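Local coordinates for protein V-type ATP synthase alpha chain (Nanoarchaeum equitans Kin4-M, PDB 5BN3) that belongs to the alpha/beta subunit family of rotary ATP synthases and carries adenosine-5'-diphosphate in a P-loop nucleotide-binding domain, at residues A[407-410]-A[415-418]; A[211-214]-A[218-221]; A[380-383]-A[387-390]; A[418-423]-A[454-459]; A[203-208]-A[503-508]. All coordinates share one frame; numbering follows the deposited sequence.

Contact 1: residues A[407-410]-A[415-418]; sequences KLAY and PAIN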
loop_
_atom_site.group_PDB
_atom_site.type_symbol
_atom_site.label_atom_id
_atom_site.label_comp_id
_atom_site.label_asym_id
_atom_site.label_seq_id
_atom_site.Cartn_x
_atom_site.Cartn_y
_atom_site.Cartn_z
ATOM N N LYS A 407 20.824 -2.594 11.343
ATOM C CA LYS A 407 21.166 -2.225 12.712
ATOM C C LYS A 407 22.615 -2.558 13.067
ATOM O O LYS A 407 23.287 -1.780 13.744
ATOM C CB LYS A 407 20.202 -2.893 13.702
ATOM C CG LYS A 407 18.747 -2.434 13.584
ATOM C CD LYS A 407 17.947 -3.241 12.556
ATOM C CE LYS A 407 17.512 -4.600 13.096
ATOM N NZ LYS A 407 16.687 -5.365 12.111
ATOM N N LEU A 408 23.093 -3.710 12.608
ATOM C CA LEU A 408 24.482 -4.105 12.829
ATOM C C LEU A 408 25.442 -3.238 12.015
ATOM O O LEU A 408 26.442 -2.754 12.537
ATOM C CB LEU A 408 24.675 -5.586 12.489
ATOM C CG LEU A 408 23.931 -6.576 13.390
ATOM C CD1 LEU A 408 24.019 -7.984 12.836
ATOM C CD2 LEU A 408 24.491 -6.528 14.801
ATOM N N ALA A 409 25.130 -3.042 10.736
ATOM C CA ALA A 409 25.950 -2.199 9.868
ATOM C C ALA A 409 26.029 -0.773 10.411
ATOM O O ALA A 409 27.087 -0.142 10.375
ATOM C CB ALA A 409 25.392 -2.202 8.455
ATOM N N TYR A 410 24.894 -0.283 10.904
ATOM C CA TYR A 410 24.778 1.027 11.542
ATOM C C TYR A 410 25.876 1.260 12.578
ATOM O O TYR A 410 26.521 2.312 12.589
ATOM C CB TYR A 410 23.393 1.129 12.197
ATOM C CG TYR A 410 23.037 2.461 12.818
ATOM C CD1 TYR A 410 22.561 3.509 12.040
ATOM C CD2 TYR A 410 23.132 2.657 14.191
ATOM C CE1 TYR A 410 22.216 4.724 12.607
ATOM C CE2 TYR A 410 22.787 3.868 14.767
ATOM C CZ TYR A 410 22.332 4.896 13.970
ATOM O OH TYR A 410 21.991 6.103 14.536
ATOM N N PRO A 415 31.016 -8.875 9.723
ATOM C CA PRO A 415 29.855 -8.934 8.824
ATOM C C PRO A 415 28.541 -8.698 9.560
ATOM O O PRO A 415 28.341 -9.231 10.652
ATOM C CB PRO A 415 29.891 -10.375 8.302
ATOM C CG PRO A 415 31.319 -10.798 8.456
ATOM C CD PRO A 415 31.777 -10.136 9.718
ATOM N N ALA A 416 27.661 -7.902 8.964
ATOM C CA ALA A 416 26.387 -7.566 9.593
ATOM C C ALA A 416 25.346 -8.676 9.452
ATOM O O ALA A 416 24.188 -8.408 9.131
ATOM C CB ALA A 416 25.851 -6.264 9.029
ATOM N N ILE A 417 25.756 -9.914 9.712
ATOM C CA ILE A 417 24.856 -11.060 9.615
ATOM C C ILE A 417 23.851 -11.080 10.769
ATOM O O ILE A 417 24.240 -11.104 11.938
ATOM C CB ILE A 417 25.644 -12.387 9.618
ATOM C CG1 ILE A 417 26.506 -12.510 8.356
ATOM C CG2 ILE A 417 24.699 -13.572 9.721
ATOM C CD1 ILE A 417 25.709 -12.787 7.090
ATOM N N ASN A 418 22.562 -11.064 10.435
ATOM C CA ASN A 418 21.500 -11.242 11.423
ATOM C C ASN A 418 21.451 -12.703 11.861
ATOM O O ASN A 418 20.929 -13.556 11.142
ATOM C CB ASN A 418 20.154 -10.804 10.828
ATOM C CG ASN A 418 19.023 -10.796 11.846
ATOM O OD1 ASN A 418 18.904 -11.695 12.680
ATOM N ND2 ASN A 418 18.175 -9.776 11.772
#
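L408 on the short helix 406-410 and A416 in the loop beyond it bring their CA atoms to 5.1 Å, with no backbone hydrogen bond joining the two segments. The methyl of A416 points at the helix and settles into the angle between two consecutive residues: its CB lies 3.7 Å from CB of L408 and 4.1 Å from CB of A409. L408 then reaches past this methyl along the loop. With CG beside the backbone N and anti to the carbonyl carbon (chi1 -66°), its branch CD1 runs over the peptide after A416 and stops 3.3 Å from O of I417. The loop bends here: A416 is the centre of an inverse gamma turn, with a weak bond from N of I417 to O of P415, and P415 follows a cis peptide bond. Y414, immediately before that bond, lines the adenosine-5'-diphosphate pocket, placing the turn at the nucleotide site of this P-loop domain. I417 turns its side chain from the helix towards F211. OD1 of D405 takes both a salt bridge from NZ of K407 and a hydrogen bond from ND2 of N418.

Contact 2: residues A[211-214]-A[218-221]; sequences FPIA and SAAV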
loop_
_atom_site.group_PDB
_atom_site.type_symbol
_atom_site.label_atom_id
_atom_site.label_comp_id
_atom_site.label_asym_id
_atom_site.label_seq_id
_atom_site.Cartn_x
_atom_site.Cartn_y
_atom_site.Cartn_z
ATOM N N PHE A 211 26.365 -20.544 10.024
ATOM C CA PHE A 211 25.458 -20.859 8.916
ATOM C C PHE A 211 26.156 -21.442 7.684
ATOM O O PHE A 211 25.989 -20.925 6.579
ATOM C CB PHE A 211 24.669 -19.605 8.519
ATOM C CG PHE A 211 24.026 -18.897 9.684
ATOM C CD1 PHE A 211 22.838 -19.365 10.225
ATOM C CD2 PHE A 211 24.609 -17.765 10.237
ATOM C CE1 PHE A 211 22.243 -18.719 11.298
ATOM C CE2 PHE A 211 24.020 -17.114 11.309
ATOM C CZ PHE A 211 22.835 -17.593 11.839
ATOM N N PRO A 212 26.905 -22.545 7.858
ATOM C CA PRO A 212 27.679 -23.045 6.718
ATOM C C PRO A 212 26.817 -23.756 5.683
ATOM O O PRO A 212 25.765 -24.298 6.024
ATOM C CB PRO A 212 28.628 -24.056 7.367
ATOM C CG PRO A 212 27.854 -24.585 8.525
ATOM C CD PRO A 212 27.050 -23.413 9.044
ATOM N N ILE A 213 27.259 -23.736 4.430
ATOM C CA ILE A 213 26.665 -24.575 3.399
ATOM C C ILE A 213 27.678 -25.633 2.981
ATOM O O ILE A 213 28.857 -25.548 3.331
ATOM C CB ILE A 213 26.247 -23.767 2.152
ATOM C CG1 ILE A 213 27.447 -23.046 1.538
ATOM C CG2 ILE A 213 25.172 -22.775 2.500
ATOM C CD1 ILE A 213 27.103 -22.277 0.266
ATOM N N ALA A 214 27.223 -26.621 2.223
ATOM C CA ALA A 214 28.125 -27.652 1.723
ATOM C C ALA A 214 28.712 -27.229 0.382
ATOM O O ALA A 214 28.164 -26.347 -0.288
ATOM C CB ALA A 214 27.390 -28.964 1.583
ATOM N N SER A 218 24.222 -23.595 -2.240
ATOM C CA SER A 218 23.963 -22.224 -2.654
ATOM C C SER A 218 23.456 -21.398 -1.482
ATOM O O SER A 218 22.866 -21.938 -0.546
ATOM C CB SER A 218 22.958 -22.185 -3.807
ATOM O OG SER A 218 21.764 -22.863 -3.466
ATOM N N ALA A 219 23.691 -20.089 -1.539
ATOM C CA ALA A 219 23.244 -19.179 -0.491
ATOM C C ALA A 219 22.847 -17.833 -1.071
ATOM O O ALA A 219 23.369 -17.413 -2.106
ATOM C CB ALA A 219 24.330 -18.992 0.552
ATOM N N ALA A 220 21.926 -17.157 -0.392
ATOM C CA ALA A 220 21.534 -15.803 -0.763
ATOM C C ALA A 220 22.075 -14.802 0.256
ATOM O O ALA A 220 22.077 -15.076 1.459
ATOM C CB ALA A 220 20.025 -15.698 -0.852
ATOM N N VAL A 221 22.530 -13.646 -0.226
ATOM C CA VAL A 221 23.014 -12.579 0.649
ATOM C C VAL A 221 22.259 -11.281 0.375
ATOM O O VAL A 221 22.745 -10.416 -0.352
ATOM C CB VAL A 221 24.532 -12.324 0.470
ATOM C CG1 VAL A 221 25.056 -11.408 1.571
ATOM C CG2 VAL A 221 25.307 -13.630 0.474
#
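I213 carries the contact by apolar packing on S218 and A219 at the start of strand 218-222. Both of its branches meet S218, and CD1 also reaches A219. CG1 is held between the backbone N and the carbonyl carbon (chi1 59°), and the extended branch beyond it lays CD1 over the backbone of S218, 4.0 Å from N of S218. The same methyl is 4.3 Å from CB of A219, whose own bond from the main chain is directed at the loop.

Contacts with polar atoms are of the van der Waals kind: CG2 of I213 rests 3.9 Å from O of S218, and no hydrogen bond links the segments. Backbone polar groups find partners outside the two segments. The strand bonds through A219 to I375 and G377, and the loop uses O of P212 to accept from OG1 of T424.

All the touching residues are buried. I213 is wedged between strand 218-222, the neighbouring parallel strand 370-379 through T374 and I376, and A400 of strand 400-401, while P212 and A214 pack on V430 of helix 427-437.

Contact 3: residues A[380-383]-A[387-390]; sequences SPPG and SEPV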
loop_
_atom_site.group_PDB
_atom_site.type_symbol
_atom_site.label_atom_id
_atom_site.label_comp_id
_atom_site.label_asym_id
_atom_site.label_seq_id
_atom_site.Cartn_x
_atom_site.Cartn_y
_atom_site.Cartn_z
ATOM N N SER A 380 19.728 -7.173 -3.657
ATOM C CA SER A 380 19.653 -5.776 -3.244
ATOM C C SER A 380 18.211 -5.293 -3.124
ATOM O O SER A 380 17.741 -4.532 -3.969
ATOM C CB SER A 380 20.400 -4.888 -4.238
ATOM O OG SER A 380 21.705 -5.372 -4.485
ATOM N N PRO A 381 17.509 -5.717 -2.062
ATOM C CA PRO A 381 16.096 -5.363 -1.885
ATOM C C PRO A 381 15.889 -3.862 -1.716
ATOM O O PRO A 381 16.604 -3.223 -0.940
ATOM C CB PRO A 381 15.711 -6.091 -0.593
ATOM C CG PRO A 381 16.995 -6.242 0.152
ATOM C CD PRO A 381 18.032 -6.475 -0.910
ATOM N N PRO A 382 14.918 -3.300 -2.448
ATOM C CA PRO A 382 14.619 -1.869 -2.351
ATOM C C PRO A 382 14.236 -1.501 -0.922
ATOM O O PRO A 382 13.356 -2.146 -0.348
ATOM C CB PRO A 382 13.410 -1.703 -3.275
ATOM C CG PRO A 382 13.507 -2.839 -4.241
ATOM C CD PRO A 382 14.079 -3.980 -3.452
ATOM N N GLY A 383 14.902 -0.501 -0.352
ATOM C CA GLY A 383 14.604 -0.052 0.998
ATOM C C GLY A 383 14.929 -1.061 2.087
ATOM O O GLY A 383 14.531 -0.882 3.240
ATOM N N SER A 387 10.765 -8.652 2.031
ATOM C CA SER A 387 9.512 -9.268 1.586
ATOM C C SER A 387 9.282 -9.153 0.075
ATOM O O SER A 387 8.261 -9.611 -0.444
ATOM C CB SER A 387 8.322 -8.671 2.342
ATOM O OG SER A 387 8.061 -7.345 1.920
ATOM N N GLU A 388 10.243 -8.561 -0.625
ATOM C CA GLU A 388 10.127 -8.312 -2.063
ATOM C C GLU A 388 10.393 -9.584 -2.891
ATOM O O GLU A 388 11.013 -10.527 -2.393
ATOM C CB GLU A 388 11.059 -7.155 -2.451
ATOM C CG GLU A 388 12.535 -7.434 -2.243
ATOM C CD GLU A 388 13.188 -8.008 -3.477
ATOM O OE1 GLU A 388 14.293 -8.577 -3.355
ATOM O OE2 GLU A 388 12.601 -7.879 -4.576
ATOM N N PRO A 389 9.902 -9.622 -4.148
ATOM C CA PRO A 389 9.920 -10.848 -4.962
ATOM C C PRO A 389 11.293 -11.483 -5.205
ATOM O O PRO A 389 11.388 -12.710 -5.144
ATOM C CB PRO A 389 9.333 -10.386 -6.301
ATOM C CG PRO A 389 8.454 -9.250 -5.946
ATOM C CD PRO A 389 9.166 -8.538 -4.827
ATOM N N VAL A 390 12.320 -10.691 -5.503
ATOM C CA VAL A 390 13.639 -11.260 -5.785
ATOM C C VAL A 390 14.180 -12.032 -4.582
ATOM O O VAL A 390 14.617 -13.175 -4.714
ATOM C CB VAL A 390 14.653 -10.181 -6.224
ATOM C CG1 VAL A 390 15.976 -10.820 -6.610
ATOM C CG2 VAL A 390 14.104 -9.390 -7.396
HETATM O O HOH W 1 15.822 -7.105 -5.252
#
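P381 and P382 press against the side chain of E388, and S380, just ahead of them, reaches the same glutamate through a water. The carbonyl O of S380 receives only a weak bond from this water, at 3.5 Å, but the water donates a firmer one to OE1 of E388, at 2.8 Å. P381 comes next and offers CB, 3.8 Å from CG of E388. P382 follows with CD, 4.0 Å from the same CG, its ring crossing the glutamate side chain at about a right angle. The two prolines thus pack on the aliphatic part of E388 while the carboxylate points on; the E388 chain is bent at chi2 (92°), curling the carboxylate back to the start of the following helix, where OE1 also bonds OG1 of T391. O of P381 bonds OH of Y297 of the neighbouring NEQ263 chain, placing the loop at a subunit interface. The carboxylate's role is that of an N-cap: OE2 accepts from N of V390 at 3.0 Å, the N-H coming from above the carboxylate plane, which caps the start of helix 389-395 in the loop that follows strand 370-379, where P381 touches the P-loop residues.

Contact 4: residues A[418-423]-A[454-459]; sequences NYLISY and RESELM
L420 and S456 make the direct van der Waals contact, with CD1 of the leucine 3.3 Å from OG and 3.7 Å from CB of the serine. Beside them Y419 and E455 meet through a water: it accepts from OH of Y419 at 2.8 Å and donates to OE1 of E455 at 2.6 Å, the hydroxyl and carboxylate oxygen being too far apart for a bond of their own. The ring and carboxylate planes are only 24° apart, although the two side chains cross at about a right angle.

A second shell sets these groups in place. E455 stands extended from helix 441-458 and gives OE2 to a salt bridge with R485 of helix 472-489, the same helix against which the tyrosine ring lies. On the loop side N418 organises the turn that carries Y419 and L420. Its OD1 accepts from N of L420 in the carbonyl plane, at 3.0 Å, forming an Asx turn, and from N of I421 well above that plane; its backbone O takes N and OG of S422.

The nucleotide-binding domain and the C-terminal helical region meet here through one direct contact and one water bridge. The donor direction is consistent with a carboxylate on E455, whose negative charge R485 would stabilise.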
loop_
_atom_site.group_PDB
_atom_site.type_symbol
_atom_site.label_atom_id
_atom_site.label_comp_id
_atom_site.label_asym_id
_atom_site.label_seq_id
_atom_site.Cartn_x
_atom_site.Cartn_y
_atom_site.Cartn_z
ATOM N N ASN A 418 22.562 -11.064 10.435
ATOM C CA ASN A 418 21.500 -11.242 11.423
ATOM C C ASN A 418 21.451 -12.703 11.861
ATOM O O ASN A 418 20.929 -13.556 11.142
ATOM C CB ASN A 418 20.154 -10.804 10.828
ATOM C CG ASN A 418 19.023 -10.796 11.846
ATOM O OD1 ASN A 418 18.904 -11.695 12.680
ATOM N ND2 ASN A 418 18.175 -9.776 11.772
ATOM N N TYR A 419 21.987 -12.985 13.047
ATOM C CA TYR A 419 22.125 -14.356 13.535
ATOM C C TYR A 419 20.828 -14.970 14.061
ATOM O O TYR A 419 20.817 -16.119 14.506
ATOM C CB TYR A 419 23.218 -14.427 14.609
ATOM C CG TYR A 419 23.164 -13.304 15.620
ATOM C CD1 TYR A 419 22.239 -13.316 16.652
ATOM C CD2 TYR A 419 24.053 -12.241 15.548
ATOM C CE1 TYR A 419 22.191 -12.298 17.576
ATOM C CE2 TYR A 419 24.013 -11.217 16.469
ATOM C CZ TYR A 419 23.079 -11.254 17.481
ATOM O OH TYR A 419 23.026 -10.240 18.407
ATOM N N LEU A 420 19.738 -14.209 14.008
ATOM C CA LEU A 420 18.434 -14.720 14.420
ATOM C C LEU A 420 17.572 -15.063 13.209
ATOM O O LEU A 420 16.750 -15.978 13.256
ATOM C CB LEU A 420 17.712 -13.698 15.300
ATOM C CG LEU A 420 18.379 -13.356 16.634
ATOM C CD1 LEU A 420 17.495 -12.446 17.469
ATOM C CD2 LEU A 420 18.700 -14.623 17.397
ATOM N N ILE A 421 17.782 -14.322 12.126
ATOM C CA ILE A 421 16.994 -14.464 10.907
ATOM C C ILE A 421 17.687 -15.369 9.878
ATOM O O ILE A 421 17.033 -16.129 9.158
ATOM C CB ILE A 421 16.701 -13.070 10.305
ATOM C CG1 ILE A 421 15.716 -12.308 11.199
ATOM C CG2 ILE A 421 16.163 -13.181 8.896
ATOM C CD1 ILE A 421 14.402 -13.029 11.407
ATOM N N SER A 422 19.013 -15.297 9.821
ATOM C CA SER A 422 19.783 -16.143 8.909
ATOM C C SER A 422 19.607 -17.623 9.242
ATOM O O SER A 422 19.272 -17.979 10.373
ATOM C CB SER A 422 21.268 -15.773 8.951
ATOM O OG SER A 422 21.467 -14.433 8.537
ATOM N N TYR A 423 19.828 -18.479 8.245
ATOM C CA TYR A 423 19.708 -19.921 8.420
ATOM C C TYR A 423 20.532 -20.683 7.393
ATOM O O TYR A 423 20.891 -20.143 6.347
ATOM C CB TYR A 423 18.238 -20.366 8.328
ATOM C CG TYR A 423 17.572 -20.116 6.989
ATOM C CD1 TYR A 423 17.805 -20.951 5.901
ATOM C CD2 TYR A 423 16.691 -19.063 6.824
ATOM C CE1 TYR A 423 17.198 -20.726 4.688
ATOM C CE2 TYR A 423 16.070 -18.837 5.615
ATOM C CZ TYR A 423 16.331 -19.670 4.553
ATOM O OH TYR A 423 15.722 -19.454 3.342
ATOM N N ARG A 454 19.152 -15.554 23.959
ATOM C CA ARG A 454 18.797 -15.110 25.305
ATOM C C ARG A 454 19.106 -13.628 25.491
ATOM O O ARG A 454 18.316 -12.893 26.081
ATOM C CB ARG A 454 19.531 -15.942 26.361
ATOM C CG ARG A 454 19.054 -15.697 27.790
ATOM C CD ARG A 454 17.731 -16.403 28.064
ATOM N NE ARG A 454 17.105 -15.967 29.312
ATOM C CZ ARG A 454 16.074 -15.131 29.373
ATOM N NH1 ARG A 454 15.552 -14.643 28.256
ATOM N NH2 ARG A 454 15.560 -14.785 30.545
ATOM N N GLU A 455 20.256 -13.193 24.981
ATOM C CA GLU A 455 20.616 -11.778 25.001
ATOM C C GLU A 455 19.569 -10.953 24.260
ATOM O O GLU A 455 19.186 -9.872 24.708
ATOM C CB GLU A 455 21.997 -11.561 24.370
ATOM C CG GLU A 455 22.403 -10.094 24.262
ATOM C CD GLU A 455 23.742 -9.892 23.571
ATOM O OE1 GLU A 455 23.950 -10.469 22.482
ATOM O OE2 GLU A 455 24.587 -9.149 24.119
ATOM N N SER A 456 19.101 -11.476 23.132
ATOM C CA SER A 456 18.075 -10.808 22.343
ATOM C C SER A 456 16.773 -10.653 23.128
ATOM O O SER A 456 16.144 -9.595 23.098
ATOM C CB SER A 456 17.822 -11.584 21.051
ATOM O OG SER A 456 16.797 -10.977 20.290
ATOM N N GLU A 457 16.377 -11.714 23.826
ATOM C CA GLU A 457 15.180 -11.690 24.662
ATOM C C GLU A 457 15.288 -10.640 25.762
ATOM O O GLU A 457 14.286 -10.059 26.176
ATOM C CB GLU A 457 14.948 -13.064 25.301
ATOM C CG GLU A 457 14.649 -14.191 24.322
ATOM C CD GLU A 457 14.638 -15.553 24.995
ATOM O OE1 GLU A 457 14.878 -15.617 26.221
ATOM O OE2 GLU A 457 14.393 -16.561 24.298
ATOM N N LEU A 458 16.512 -10.397 26.227
ATOM C CA LEU A 458 16.750 -9.525 27.377
ATOM C C LEU A 458 16.815 -8.035 27.035
ATOM O O LEU A 458 16.559 -7.190 27.894
ATOM C CB LEU A 458 18.032 -9.949 28.105
ATOM C CG LEU A 458 17.991 -11.271 28.876
ATOM C CD1 LEU A 458 19.368 -11.650 29.395
ATOM C CD2 LEU A 458 17.014 -11.173 30.027
ATOM N N MET A 459 17.148 -7.714 25.788
ATOM C CA MET A 459 17.372 -6.323 25.386
ATOM C C MET A 459 16.094 -5.483 25.322
ATOM O O MET A 459 16.157 -4.253 25.267
ATOM C CB MET A 459 18.112 -6.263 24.046
ATOM C CG MET A 459 19.548 -6.779 24.085
ATOM S SD MET A 459 20.795 -5.527 24.460
ATOM C CE MET A 459 20.836 -5.595 26.248
HETATM O O HOH W 2 22.065 -11.211 20.879
#

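Contact 5: residues A[203-208]-A[503-508]; sequences GTRVLD and LEKTIE
R205 and T506 form the close part of this contact, where the start of helix 205-210 meets the first turns of helix 503-523 with CA atoms 6.2 Å apart. CG of R205 faces both branches of the threonine, 3.5 Å from OG1 and 3.9 Å from CG2. Its chi1 of -67° puts that CG beside the backbone N and anti to the carbonyl carbon, and a bend at chi3 carries the guanidinium on past the threonine. There it is gripped by partners outside the two segments: NE gives to O of F488, while NH2 bonds O of Q490 and makes a salt bridge with D498.

The rest is looser and bridged by water. K505, fully extended, crosses R205 at a slant, and its NZ comes to 4.3 Å from NH1 of R205. A water accepts from both, at 3.1 Å from NH1 and 2.7 Å from NZ, which would ease the like-charge approach; the carbonyl of R545 takes a further bond from NZ. A second water donates to OD2 of D208 and is bonded to OG1 of T506 at 2.8 Å, joining the helices where D208 and T506 do not touch; the same OG1 also bonds OG of S501. D208 uses the syn lone pair of OD2 to take N of G203, drawing the residues before the helix against its first turn.

The arrangement is a junction between the nucleotide-binding domain and the C-terminal helical region of an ATP synthase alpha/beta-type subunit, next to the adenosine-5'-diphosphate pocket: Q491, one of its residues, bonds N of R205 and O of G203.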
loop_
_atom_site.group_PDB
_atom_site.type_symbol
_atom_site.label_atom_id
_atom_site.label_comp_id
_atom_site.label_asym_id
_atom_site.label_seq_id
_atom_site.Cartn_x
_atom_site.Cartn_y
_atom_site.Cartn_z
ATOM N N GLY A 203 36.467 -19.031 5.209
ATOM C CA GLY A 203 37.498 -18.256 5.874
ATOM C C GLY A 203 36.873 -17.153 6.705
ATOM O O GLY A 203 37.570 -16.408 7.396
ATOM N N THR A 204 35.549 -17.046 6.620
ATOM C CA THR A 204 34.785 -16.123 7.454
ATOM C C THR A 204 34.052 -16.930 8.523
ATOM O O THR A 204 33.274 -17.831 8.203
ATOM C CB THR A 204 33.778 -15.312 6.617
ATOM O OG1 THR A 204 34.486 -14.498 5.671
ATOM C CG2 THR A 204 32.938 -14.413 7.513
ATOM N N ARG A 205 34.303 -16.599 9.789
ATOM C CA ARG A 205 33.828 -17.395 10.925
ATOM C C ARG A 205 32.314 -17.623 10.972
ATOM O O ARG A 205 31.861 -18.759 11.129
ATOM C CB ARG A 205 34.309 -16.775 12.247
ATOM C CG ARG A 205 35.821 -16.853 12.449
ATOM C CD ARG A 205 36.244 -16.321 13.815
ATOM N NE ARG A 205 36.174 -14.865 13.889
ATOM C CZ ARG A 205 37.163 -14.052 13.530
ATOM N NH1 ARG A 205 38.298 -14.553 13.067
ATOM N NH2 ARG A 205 37.016 -12.741 13.630
ATOM N N VAL A 206 31.536 -16.554 10.841
ATOM C CA VAL A 206 30.082 -16.671 10.923
ATOM C C VAL A 206 29.532 -17.573 9.815
ATOM O O VAL A 206 28.562 -18.304 10.019
ATOM C CB VAL A 206 29.390 -15.278 10.924
ATOM C CG1 VAL A 206 29.692 -14.512 9.637
ATOM C CG2 VAL A 206 27.891 -15.415 11.138
ATOM N N LEU A 207 30.183 -17.552 8.656
ATOM C CA LEU A 207 29.742 -18.371 7.529
ATOM C C LEU A 207 30.254 -19.808 7.609
ATOM O O LEU A 207 29.704 -20.699 6.968
ATOM C CB LEU A 207 30.169 -17.742 6.202
ATOM C CG LEU A 207 29.648 -16.340 5.891
ATOM C CD1 LEU A 207 29.906 -15.988 4.435
ATOM C CD2 LEU A 207 28.169 -16.242 6.209
ATOM N N ASP A 208 31.306 -20.034 8.389
ATOM C CA ASP A 208 31.900 -21.369 8.474
ATOM C C ASP A 208 31.319 -22.224 9.599
ATOM O O ASP A 208 31.241 -23.446 9.479
ATOM C CB ASP A 208 33.427 -21.277 8.605
ATOM C CG ASP A 208 34.090 -20.750 7.347
ATOM O OD1 ASP A 208 33.434 -20.748 6.284
ATOM O OD2 ASP A 208 35.271 -20.345 7.420
ATOM N N LEU A 503 40.404 -22.565 10.146
ATOM C CA LEU A 503 39.612 -23.312 11.120
ATOM C C LEU A 503 40.279 -23.408 12.491
ATOM O O LEU A 503 39.603 -23.325 13.513
ATOM C CB LEU A 503 39.249 -24.701 10.590
ATOM C CG LEU A 503 38.133 -24.717 9.541
ATOM C CD1 LEU A 503 37.643 -26.130 9.272
ATOM C CD2 LEU A 503 36.981 -23.836 9.984
ATOM N N GLU A 504 41.600 -23.564 12.505
ATOM C CA GLU A 504 42.351 -23.605 13.755
ATOM C C GLU A 504 42.052 -22.381 14.617
ATOM O O GLU A 504 41.729 -22.509 15.797
ATOM C CB GLU A 504 43.837 -23.709 13.472
ATOM N N LYS A 505 42.151 -21.198 14.018
ATOM C CA LYS A 505 41.840 -19.951 14.712
ATOM C C LYS A 505 40.368 -19.898 15.119
ATOM O O LYS A 505 40.036 -19.509 16.241
ATOM C CB LYS A 505 42.187 -18.747 13.830
ATOM C CG LYS A 505 41.973 -17.395 14.501
ATOM C CD LYS A 505 42.334 -16.249 13.561
ATOM C CE LYS A 505 42.192 -14.900 14.247
ATOM N NZ LYS A 505 42.564 -13.773 13.345
ATOM N N THR A 506 39.492 -20.297 14.203
ATOM C CA THR A 506 38.056 -20.306 14.467
ATOM C C THR A 506 37.695 -21.234 15.630
ATOM O O THR A 506 36.982 -20.830 16.551
ATOM C CB THR A 506 37.261 -20.723 13.216
ATOM O OG1 THR A 506 37.593 -19.856 12.124
ATOM C CG2 THR A 506 35.778 -20.631 13.489
ATOM N N ILE A 507 38.193 -22.469 15.583
ATOM C CA ILE A 507 37.926 -23.451 16.633
ATOM C C ILE A 507 38.494 -23.002 17.980
ATOM O O ILE A 507 37.814 -23.080 19.005
ATOM C CB ILE A 507 38.510 -24.843 16.279
ATOM C CG1 ILE A 507 37.899 -25.388 14.983
ATOM C CG2 ILE A 507 38.290 -25.822 17.420
ATOM C CD1 ILE A 507 36.389 -25.347 14.940
ATOM N N GLU A 508 39.740 -22.532 17.973
ATOM C CA GLU A 508 40.397 -22.080 19.198
ATOM C C GLU A 508 39.652 -20.934 19.869
ATOM O O GLU A 508 39.574 -20.875 21.095
ATOM C CB GLU A 508 41.847 -21.675 18.921
ATOM C CG GLU A 508 42.796 -22.852 18.798
ATOM C CD GLU A 508 42.837 -23.699 20.057
ATOM O OE1 GLU A 508 43.121 -23.145 21.140
ATOM O OE2 GLU A 508 42.580 -24.917 19.965
HETATM O O HOH W 3 40.765 -14.011 11.337
HETATM O O HOH W 4 36.627 -19.791 9.457
#

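Along the chain contact 5 opens first and closes last, with contacts 2, 3, 1 and 4 nested in the loop between its segments. Contacts 1, 2 and 3 lie wholly in the nucleotide-binding domain, whereas contacts 4 and 5 join it to the C-terminal helical region. Contacts 1 and 4 share N418 and have centres about 12 Å apart. The first segment of contact 5, on helix 205-210, leads into contact 2 and strand 218-222, and F211 packs on S422 and I417, tying contact 2 to contacts 4 and 1. Contact 3 is farthest from contact 5, about 30 Å between centres, and touches none of the others. The loop from Y414 to Y423 thus runs from the nucleotide pocket to the C-terminal helices.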